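Local coordinates for protein p1 (Rice yellow mottle virus, PDB 6TY0) that acts as a viral suppressor of RNA silencing with a role in virus spread, this chain being its N-terminal, zinc-binding part, at residues Trp57-Ala63 with Ile83-Phe88; Met1-Glu5 with Val41-Ser45; Gln13-Ala18 with Ala48-Pro52. All coordinates share one frame; numbering follows the deposited sequence.

From the N terminus, residues 1-5 start strand 2-10 and meet 41-45 in interaction 2, which closes a loop of 35 residues. Residues 13-18 start the helix after that strand and meet 48-52 in interaction 3. These two contacts cross, because their segments alternate along the chain. They lie on opposite sides of the chain's centre, and both reach the sheet that holds strands 2-10 and 45-51. Interaction 1 follows in series. It joins 57-63 to 83-88 in the second sheet and closes a loop of 19 residues. Leu4 and Val41 of interaction 2 both pack on Phe88, and Val41 also packs on Phe62. Ala48 of interaction 3 packs on Ile83.

Interaction 1: Trp57-Ala63 with Ile83-Phe88; sequences WVSVSFA and IPPVHF
Val86 O is gripped from both the backbone and the solvent. Ser61 N donates to Val86 O at 3.0 Å, tilted 21° from the carbonyl plane. A water donates a second bond to the same oxygen, and Val60 CA makes a CH...O contact with it. This water also bonds Ser59 OG and Ser61 OG. Ser59 OG lies between its backbone N and carbonyl carbon (chi1 73°), which brings it to the shared water. The next backbone bonds are nearly straight. Phe88 N donates to Ser61 O at 2.8 Å, and Ala63 N donates to Phe88 O at 2.9 Å. Val86 N donates to Ser59 O. Ser61 thus pairs with both neighbours of His87, the usual bonding of parallel strands.

Before Val86 the two chains part, and water fills in. One molecule joins Trp57 O to Ile83 N, and another joins Ser59 N to Ile83 O. Ile83 still turns inward. Its CD1 lies 3.6 Å from Trp57 O, and its CG2 meets Val58 CG2 at 3.9 Å.

Val60, Phe62, Val86 and Phe88 share one face of the sheet. Val60 and Val86 lie side by side. Val60 CG1 comes to the edge of the Phe88 ring, 3.9 Å from Phe88 CE2. Phe88 CD2 sits over one face of the Phe62 ring, 3.6 Å from Phe62 CE2. The two rings are inclined by 30° and displaced along each other, with little overlap. Leu4 packs on Val60 and Phe88, while Phe62 also meets the rings of Trp36 and His32. On the other face, Ser61 CB lies beside His87 ND1.

The pairing is that of parallel strands in a mixed sheet. Both strands lead to the four-cysteine zinc site of Cys64, Cys67, Cys92 and Cys95.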
loop_
_atom_site.group_PDB
_atom_site.type_symbol
_atom_site.label_atom_id
_atom_site.label_comp_id
_atom_site.label_asym_id
_atom_site.label_seq_id
_atom_site.Cartn_x
_atom_site.Cartn_y
_atom_site.Cartn_z
ATOM N N TRP A 57 -4.322 -14.840 3.693
ATOM C CA TRP A 57 -3.868 -13.459 3.743
ATOM C C TRP A 57 -2.547 -13.366 4.485
ATOM O O TRP A 57 -2.306 -14.052 5.487
ATOM C CB TRP A 57 -4.859 -12.590 4.492
ATOM C CG TRP A 57 -6.130 -12.288 3.793
ATOM C CD1 TRP A 57 -7.362 -12.852 4.050
ATOM C CD2 TRP A 57 -6.345 -11.296 2.769
ATOM N NE1 TRP A 57 -8.328 -12.270 3.233
ATOM C CE2 TRP A 57 -7.731 -11.313 2.449
ATOM C CE3 TRP A 57 -5.504 -10.405 2.086
ATOM C CZ2 TRP A 57 -8.288 -10.471 1.480
ATOM C CZ3 TRP A 57 -6.065 -9.556 1.118
ATOM C CH2 TRP A 57 -7.447 -9.603 0.827
ATOM N N VAL A 58 -1.654 -12.578 3.923
ATOM C CA VAL A 58 -0.480 -12.135 4.637
ATOM C C VAL A 58 -0.789 -10.675 5.007
ATOM O O VAL A 58 -1.294 -9.914 4.185
ATOM C CB VAL A 58 0.827 -12.273 3.833
ATOM C CG1 VAL A 58 0.846 -11.434 2.571
ATOM C CG2 VAL A 58 2.011 -11.922 4.719
ATOM N N SER A 59 -0.597 -10.330 6.259
ATOM C CA SER A 59 -0.808 -8.934 6.677
ATOM C C SER A 59 0.497 -8.336 7.133
ATOM O O SER A 59 1.343 -9.011 7.762
ATOM C CB SER A 59 -1.838 -8.868 7.801
ATOM O OG SER A 59 -1.269 -9.352 9.003
ATOM N N VAL A 60 0.693 -7.076 6.802
ATOM C CA VAL A 60 1.918 -6.421 7.179
ATOM C C VAL A 60 1.522 -5.103 7.800
ATOM O O VAL A 60 0.877 -4.283 7.156
ATOM C CB VAL A 60 2.856 -6.229 5.982
ATOM C CG1 VAL A 60 4.205 -5.658 6.407
ATOM C CG2 VAL A 60 3.070 -7.547 5.234
ATOM N N SER A 61 1.916 -4.931 9.060
ATOM C CA SER A 61 1.643 -3.756 9.844
ATOM C C SER A 61 2.919 -3.007 10.120
ATOM O O SER A 61 3.935 -3.589 10.485
ATOM C CB SER A 61 1.053 -4.153 11.214
ATOM O OG SER A 61 -0.077 -4.984 10.988
ATOM N N PHE A 62 2.830 -1.695 10.044
ATOM C CA PHE A 62 3.934 -0.809 10.436
ATOM C C PHE A 62 3.429 0.115 11.532
ATOM O O PHE A 62 2.328 0.652 11.449
ATOM C CB PHE A 62 4.400 0.050 9.264
ATOM C CG PHE A 62 4.839 -0.722 8.066
ATOM C CD1 PHE A 62 3.917 -1.346 7.244
ATOM C CD2 PHE A 62 6.165 -0.798 7.739
ATOM C CE1 PHE A 62 4.313 -2.034 6.114
ATOM C CE2 PHE A 62 6.591 -1.480 6.611
ATOM C CZ PHE A 62 5.664 -2.094 5.784
ATOM N N ALA A 63 4.218 0.288 12.574
ATOM C CA ALA A 63 3.871 1.293 13.600
ATOM C C ALA A 63 5.146 1.909 14.165
ATOM O O ALA A 63 6.077 1.159 14.466
ATOM C CB ALA A 63 3.107 0.620 14.711
ATOM N N ILE A 83 -0.669 -17.738 7.806
ATOM C CA ILE A 83 0.566 -17.054 7.526
ATOM C C ILE A 83 0.869 -16.132 8.740
ATOM O O ILE A 83 0.030 -15.331 9.123
ATOM C CB ILE A 83 0.455 -16.246 6.220
ATOM C CG1 ILE A 83 0.054 -17.179 5.033
ATOM C CG2 ILE A 83 1.795 -15.576 5.919
ATOM C CD1 ILE A 83 -0.273 -16.446 3.730
ATOM N N PRO A 84 2.054 -16.242 9.333
ATOM C CA PRO A 84 2.290 -15.374 10.494
ATOM C C PRO A 84 2.128 -13.863 10.119
ATOM O O PRO A 84 2.604 -13.436 9.068
ATOM C CB PRO A 84 3.731 -15.679 10.909
ATOM C CG PRO A 84 4.080 -16.997 10.252
ATOM C CD PRO A 84 3.232 -17.074 9.007
ATOM N N PRO A 85 1.426 -13.090 10.963
ATOM C CA PRO A 85 1.348 -11.623 10.832
ATOM C C PRO A 85 2.738 -11.025 10.865
ATOM O O PRO A 85 3.574 -11.486 11.602
ATOM C CB PRO A 85 0.593 -11.191 12.093
ATOM C CG PRO A 85 0.005 -12.438 12.675
ATOM C CD PRO A 85 0.899 -13.560 12.263
ATOM N N VAL A 86 3.032 -10.053 10.011
ATOM C CA VAL A 86 4.339 -9.385 10.014
ATOM C C VAL A 86 4.145 -8.026 10.660
ATOM O O VAL A 86 3.219 -7.293 10.307
ATOM C CB VAL A 86 4.874 -9.174 8.594
ATOM C CG1 VAL A 86 6.251 -8.475 8.621
ATOM C CG2 VAL A 86 4.923 -10.514 7.865
ATOM N N HIS A 87 5.015 -7.699 11.594
ATOM C CA HIS A 87 4.926 -6.467 12.385
ATOM C C HIS A 87 6.232 -5.754 12.325
ATOM O O HIS A 87 7.242 -6.316 12.670
ATOM C CB HIS A 87 4.668 -6.792 13.852
ATOM C CG HIS A 87 3.295 -7.284 14.093
ATOM N ND1 HIS A 87 2.190 -6.519 13.809
ATOM C CD2 HIS A 87 2.833 -8.463 14.556
ATOM C CE1 HIS A 87 1.099 -7.208 14.088
ATOM N NE2 HIS A 87 1.463 -8.384 14.559
ATOM N N PHE A 88 6.212 -4.523 11.848
ATOM C CA PHE A 88 7.382 -3.659 11.909
ATOM C C PHE A 88 7.064 -2.591 12.922
ATOM O O PHE A 88 6.385 -1.607 12.613
ATOM C CB PHE A 88 7.655 -3.042 10.539
ATOM C CG PHE A 88 8.170 -4.035 9.551
ATOM C CD1 PHE A 88 9.408 -4.626 9.746
ATOM C CD2 PHE A 88 7.415 -4.419 8.478
ATOM C CE1 PHE A 88 9.880 -5.579 8.850
ATOM C CE2 PHE A 88 7.863 -5.387 7.587
ATOM C CZ PHE A 88 9.112 -5.958 7.763
HETATM O O HOH W 1 -2.740 -16.806 6.548
HETATM O O HOH W 2 0.025 -12.668 7.916
HETATM O O HOH W 3 0.318 -7.636 10.464
HETATM O O HOH W 4 3.219 -3.306 13.769
#

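Interaction 2: Met1-Glu5 with Val41-Ser45; sequences MTRLE and VRDPS
Arg3 only brushes segment 41-45: its backbone O stays 4.2 Å from Asp43 OD1. The guanidinium group of Arg3 is engaged elsewhere, in a cation-pi contact with Trp29.

Leu4 carries the apolar part. Its CG is anti to the backbone N, and an off-staggered chi2 of 92° turns the two methyls to different partners. Leu4 CD1 lies 3.4 Å from Asp43 OD1. Leu4 CD1 is also 3.8 Å from Arg42 C, the carbonyl carbon. The same methyl touches Val41 CG1. Leu4 CD2 instead meets Pro44 CD at 3.9 Å, where the leucine side chain runs roughly perpendicular to the proline. Leu4 and Asp43 run antiparallel alongside each other. Val41 packs on Phe62 and Phe88, joining the loop to the second sheet.

Glu5 brings the polar part. Its backbone N donates to Asp43 OD1 at 3.0 Å. The bond is bent, with an angle of 137° at the hydrogen. It meets the oxygen from above the carboxylate, 67° out of its plane. Glu5 O faces carbon: Asp43 CB is 3.2 Å away, and Pro44 CD is close as well. Glu5 CB lies against the Asp43 carboxylate, while Glu5 OE1 stays 4.9 Å from Asp43 OD2.

Strand 2-10 pairs with strand 26-32 through Leu4 and Val30. On its other side it pairs with the chain entering strand 45-51, where Pro44 bonds to Leu7. At Glu5 the Asp43 side chain takes the amide just before that strand pairing.

One bent bond is a modest polar tie, so Leu4 probably does much of the holding. The nearness of two acidic groups may slightly raise the proton affinity of each.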
loop_
_atom_site.group_PDB
_atom_site.type_symbol
_atom_site.label_atom_id
_atom_site.label_comp_id
_atom_site.label_asym_id
_atom_site.label_seq_id
_atom_site.Cartn_x
_atom_site.Cartn_y
_atom_site.Cartn_z
ATOM N N MET A 1 7.283 5.243 -2.578
ATOM C CA MET A 1 6.766 3.945 -3.126
ATOM C C MET A 1 7.883 2.932 -3.071
ATOM O O MET A 1 8.779 2.994 -3.906
ATOM C CB MET A 1 6.321 4.127 -4.586
ATOM C CG MET A 1 5.484 2.981 -5.122
ATOM S SD MET A 1 4.134 2.716 -3.959
ATOM C CE MET A 1 3.030 4.058 -4.413
ATOM N N THR A 2 7.885 2.057 -2.068
ATOM C CA THR A 2 8.936 1.056 -1.927
ATOM C C THR A 2 8.268 -0.323 -1.861
ATOM O O THR A 2 7.297 -0.502 -1.137
ATOM C CB THR A 2 9.778 1.260 -0.647
ATOM O OG1 THR A 2 10.292 2.597 -0.589
ATOM C CG2 THR A 2 10.949 0.234 -0.562
ATOM N N ARG A 3 8.775 -1.279 -2.632
ATOM C CA ARG A 3 8.255 -2.642 -2.626
ATOM C C ARG A 3 8.862 -3.404 -1.441
ATOM O O ARG A 3 10.067 -3.342 -1.206
ATOM C CB ARG A 3 8.637 -3.344 -3.915
ATOM C CG ARG A 3 8.009 -4.702 -4.124
ATOM C CD ARG A 3 8.770 -5.437 -5.229
ATOM N NE ARG A 3 8.702 -4.760 -6.537
ATOM C CZ ARG A 3 7.968 -5.157 -7.589
ATOM N NH1 ARG A 3 7.178 -6.238 -7.523
ATOM N NH2 ARG A 3 8.024 -4.475 -8.728
ATOM N N LEU A 4 8.027 -4.052 -0.643
ATOM C CA LEU A 4 8.528 -5.015 0.358
ATOM C C LEU A 4 8.123 -6.428 -0.081
ATOM O O LEU A 4 6.943 -6.739 -0.142
ATOM C CB LEU A 4 7.928 -4.732 1.719
ATOM C CG LEU A 4 8.471 -5.657 2.801
ATOM C CD1 LEU A 4 9.671 -5.014 3.460
ATOM C CD2 LEU A 4 7.399 -5.947 3.822
ATOM N N GLU A 5 9.113 -7.250 -0.404
ATOM C CA GLU A 5 8.923 -8.619 -0.792
ATOM C C GLU A 5 8.814 -9.543 0.419
ATOM O O GLU A 5 9.566 -9.403 1.388
ATOM C CB GLU A 5 10.113 -9.097 -1.641
ATOM C CG GLU A 5 10.356 -8.269 -2.894
ATOM C CD GLU A 5 11.076 -9.030 -4.013
ATOM O OE1 GLU A 5 11.647 -10.119 -3.762
ATOM O OE2 GLU A 5 11.069 -8.520 -5.159
ATOM N N VAL A 41 13.309 -2.107 8.552
ATOM C CA VAL A 41 12.267 -2.688 7.707
ATOM C C VAL A 41 12.930 -3.469 6.586
ATOM O O VAL A 41 13.490 -2.886 5.678
ATOM C CB VAL A 41 11.344 -1.582 7.168
ATOM C CG1 VAL A 41 10.405 -2.061 6.085
ATOM C CG2 VAL A 41 10.540 -1.020 8.332
ATOM N N ARG A 42 12.878 -4.788 6.646
ATOM C CA ARG A 42 13.551 -5.612 5.651
ATOM C C ARG A 42 12.608 -6.686 5.183
ATOM O O ARG A 42 11.756 -7.143 5.950
ATOM C CB ARG A 42 14.802 -6.278 6.255
ATOM C CG ARG A 42 15.845 -5.274 6.716
ATOM C CD ARG A 42 16.899 -5.866 7.636
ATOM N NE ARG A 42 17.961 -4.882 7.786
ATOM C CZ ARG A 42 18.882 -4.593 6.855
ATOM N NH1 ARG A 42 18.920 -5.236 5.684
ATOM N NH2 ARG A 42 19.787 -3.648 7.102
ATOM N N ASP A 43 12.820 -7.118 3.948
ATOM C CA ASP A 43 12.002 -8.174 3.321
ATOM C C ASP A 43 11.968 -9.409 4.217
ATOM O O ASP A 43 13.003 -9.964 4.501
ATOM C CB ASP A 43 12.572 -8.551 1.953
ATOM C CG ASP A 43 12.471 -7.431 0.954
ATOM O OD1 ASP A 43 11.575 -6.581 1.088
ATOM O OD2 ASP A 43 13.276 -7.402 0.016
ATOM N N PRO A 44 10.785 -9.796 4.715
ATOM C CA PRO A 44 10.716 -10.970 5.564
ATOM C C PRO A 44 10.627 -12.290 4.816
ATOM O O PRO A 44 10.159 -12.350 3.659
ATOM C CB PRO A 44 9.409 -10.796 6.308
ATOM C CG PRO A 44 8.577 -9.984 5.413
ATOM C CD PRO A 44 9.514 -9.076 4.682
ATOM N N SER A 45 11.000 -13.331 5.546
ATOM C CA SER A 45 10.974 -14.702 5.105
ATOM C C SER A 45 10.200 -15.512 6.153
ATOM O O SER A 45 10.556 -15.496 7.329
ATOM C CB SER A 45 12.403 -15.185 4.976
ATOM O OG SER A 45 12.431 -16.495 4.460
#

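Interaction 3: Gln13-Ala18 with Ala48-Pro52; sequences QTAAKA and ADFNP
This is a helix-on-strand contact, partly buried, at the end of the molecule away from the zinc site. The start of helix 15-21 leans on the last part of strand 45-51. One hydrogen bond joins them: Phe50 N donates to Thr14 OG1 at 3.0 Å, with an angle of 152° at the hydrogen. Thr14 OG1 lies between its own backbone N and carbonyl carbon (chi1 58°), which points it at the strand. It also bonds to Thr11 OG1, and Asp49 OD1 holds that same hydroxyl. Thr14 CG2 rests 3.5 Å from Phe50 O.

Thr14 occupies the N-cap position, but its side chain makes no capping bond and serves the strand instead. The helix connects the antiparallel strands 2-10 and 26-32 of the mixed sheet and covers the end of a third. Its first turn is closed by Ala18 N bonding to Thr14 O.

Ala18 lies over one face of the Phe50 ring. Its CB is 3.6 Å from Phe50 CG, and its CA makes a CH-pi contact 3.9 Å from the ring centroid. Tyr23 and Tyr79 also touch Phe50. Farther out, Lys17 CD meets Pro52 CD at 4.1 Å.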
loop_
_atom_site.group_PDB
_atom_site.type_symbol
_atom_site.label_atom_id
_atom_site.label_comp_id
_atom_site.label_asym_id
_atom_site.label_seq_id
_atom_site.Cartn_x
_atom_site.Cartn_y
_atom_site.Cartn_z
ATOM N N GLN A 13 5.387 -29.528 8.823
ATOM C CA GLN A 13 4.230 -30.392 8.836
ATOM C C GLN A 13 3.507 -30.371 7.527
ATOM O O GLN A 13 2.573 -31.152 7.339
ATOM C CB GLN A 13 3.208 -29.940 9.890
ATOM C CG GLN A 13 3.805 -29.496 11.213
ATOM C CD GLN A 13 4.171 -28.006 11.246
ATOM O OE1 GLN A 13 3.292 -27.139 11.222
ATOM N NE2 GLN A 13 5.470 -27.708 11.313
ATOM N N THR A 14 3.831 -29.439 6.632
ATOM C CA THR A 14 3.131 -29.422 5.343
ATOM C C THR A 14 4.080 -29.537 4.189
ATOM O O THR A 14 3.614 -29.535 3.071
ATOM C CB THR A 14 2.283 -28.145 5.122
ATOM O OG1 THR A 14 3.127 -26.990 5.219
ATOM C CG2 THR A 14 1.137 -28.072 6.128
ATOM N N ALA A 15 5.379 -29.661 4.444
ATOM C CA ALA A 15 6.359 -29.558 3.368
ATOM C C ALA A 15 6.313 -30.739 2.391
ATOM O O ALA A 15 6.639 -30.579 1.209
ATOM C CB ALA A 15 7.757 -29.410 3.923
ATOM N N ALA A 16 5.921 -31.916 2.883
ATOM C CA ALA A 16 5.932 -33.133 2.058
ATOM C C ALA A 16 4.849 -33.018 1.010
ATOM O O ALA A 16 5.091 -33.254 -0.167
ATOM C CB ALA A 16 5.706 -34.373 2.927
ATOM N N LYS A 17 3.665 -32.600 1.436
ATOM C CA LYS A 17 2.575 -32.390 0.514
ATOM C C LYS A 17 2.933 -31.323 -0.531
ATOM O O LYS A 17 2.581 -31.454 -1.708
ATOM C CB LYS A 17 1.313 -32.000 1.259
ATOM C CG LYS A 17 0.069 -32.165 0.419
ATOM C CD LYS A 17 -1.188 -31.895 1.231
ATOM C CE LYS A 17 -1.579 -33.064 2.142
ATOM N NZ LYS A 17 -2.654 -33.899 1.529
ATOM N N ALA A 18 3.660 -30.286 -0.111
ATOM C CA ALA A 18 4.031 -29.209 -1.034
ATOM C C ALA A 18 5.019 -29.732 -2.061
ATOM O O ALA A 18 4.873 -29.467 -3.253
ATOM C CB ALA A 18 4.622 -28.022 -0.296
ATOM N N ALA A 48 4.712 -20.930 6.549
ATOM C CA ALA A 48 3.293 -21.102 6.723
ATOM C C ALA A 48 2.867 -22.470 6.227
ATOM O O ALA A 48 3.660 -23.200 5.612
ATOM C CB ALA A 48 2.549 -20.027 5.951
ATOM N N ASP A 49 1.591 -22.778 6.428
ATOM C CA ASP A 49 1.058 -24.104 6.116
ATOM C C ASP A 49 0.587 -24.217 4.678
ATOM O O ASP A 49 -0.428 -23.621 4.317
ATOM C CB ASP A 49 -0.142 -24.428 6.999
ATOM C CG ASP A 49 0.256 -24.727 8.446
ATOM O OD1 ASP A 49 1.350 -25.302 8.707
ATOM O OD2 ASP A 49 -0.555 -24.347 9.311
ATOM N N PHE A 50 1.292 -25.027 3.892
ATOM C CA PHE A 50 0.856 -25.295 2.536
ATOM C C PHE A 50 -0.500 -25.982 2.593
ATOM O O PHE A 50 -0.733 -26.856 3.400
ATOM C CB PHE A 50 1.864 -26.133 1.768
ATOM C CG PHE A 50 1.359 -26.552 0.413
ATOM C CD1 PHE A 50 1.399 -25.665 -0.662
ATOM C CD2 PHE A 50 0.825 -27.823 0.209
ATOM C CE1 PHE A 50 0.906 -26.010 -1.899
ATOM C CE2 PHE A 50 0.346 -28.181 -1.047
ATOM C CZ PHE A 50 0.389 -27.275 -2.098
ATOM N N ASN A 51 -1.408 -25.564 1.749
ATOM C CA ASN A 51 -2.675 -26.215 1.650
ATOM C C ASN A 51 -3.210 -26.061 0.242
ATOM O O ASN A 51 -3.355 -24.935 -0.226
ATOM C CB ASN A 51 -3.651 -25.585 2.612
ATOM C CG ASN A 51 -4.980 -26.301 2.610
ATOM O OD1 ASN A 51 -5.601 -26.505 1.571
ATOM N ND2 ASN A 51 -5.422 -26.685 3.778
ATOM N N PRO A 52 -3.532 -27.181 -0.436
ATOM C CA PRO A 52 -3.798 -27.101 -1.882
ATOM C C PRO A 52 -5.091 -26.472 -2.285
ATOM O O PRO A 52 -5.255 -26.185 -3.448
ATOM C CB PRO A 52 -3.774 -28.565 -2.347
ATOM C CG PRO A 52 -3.922 -29.372 -1.104
ATOM C CD PRO A 52 -3.286 -28.566 -0.002
#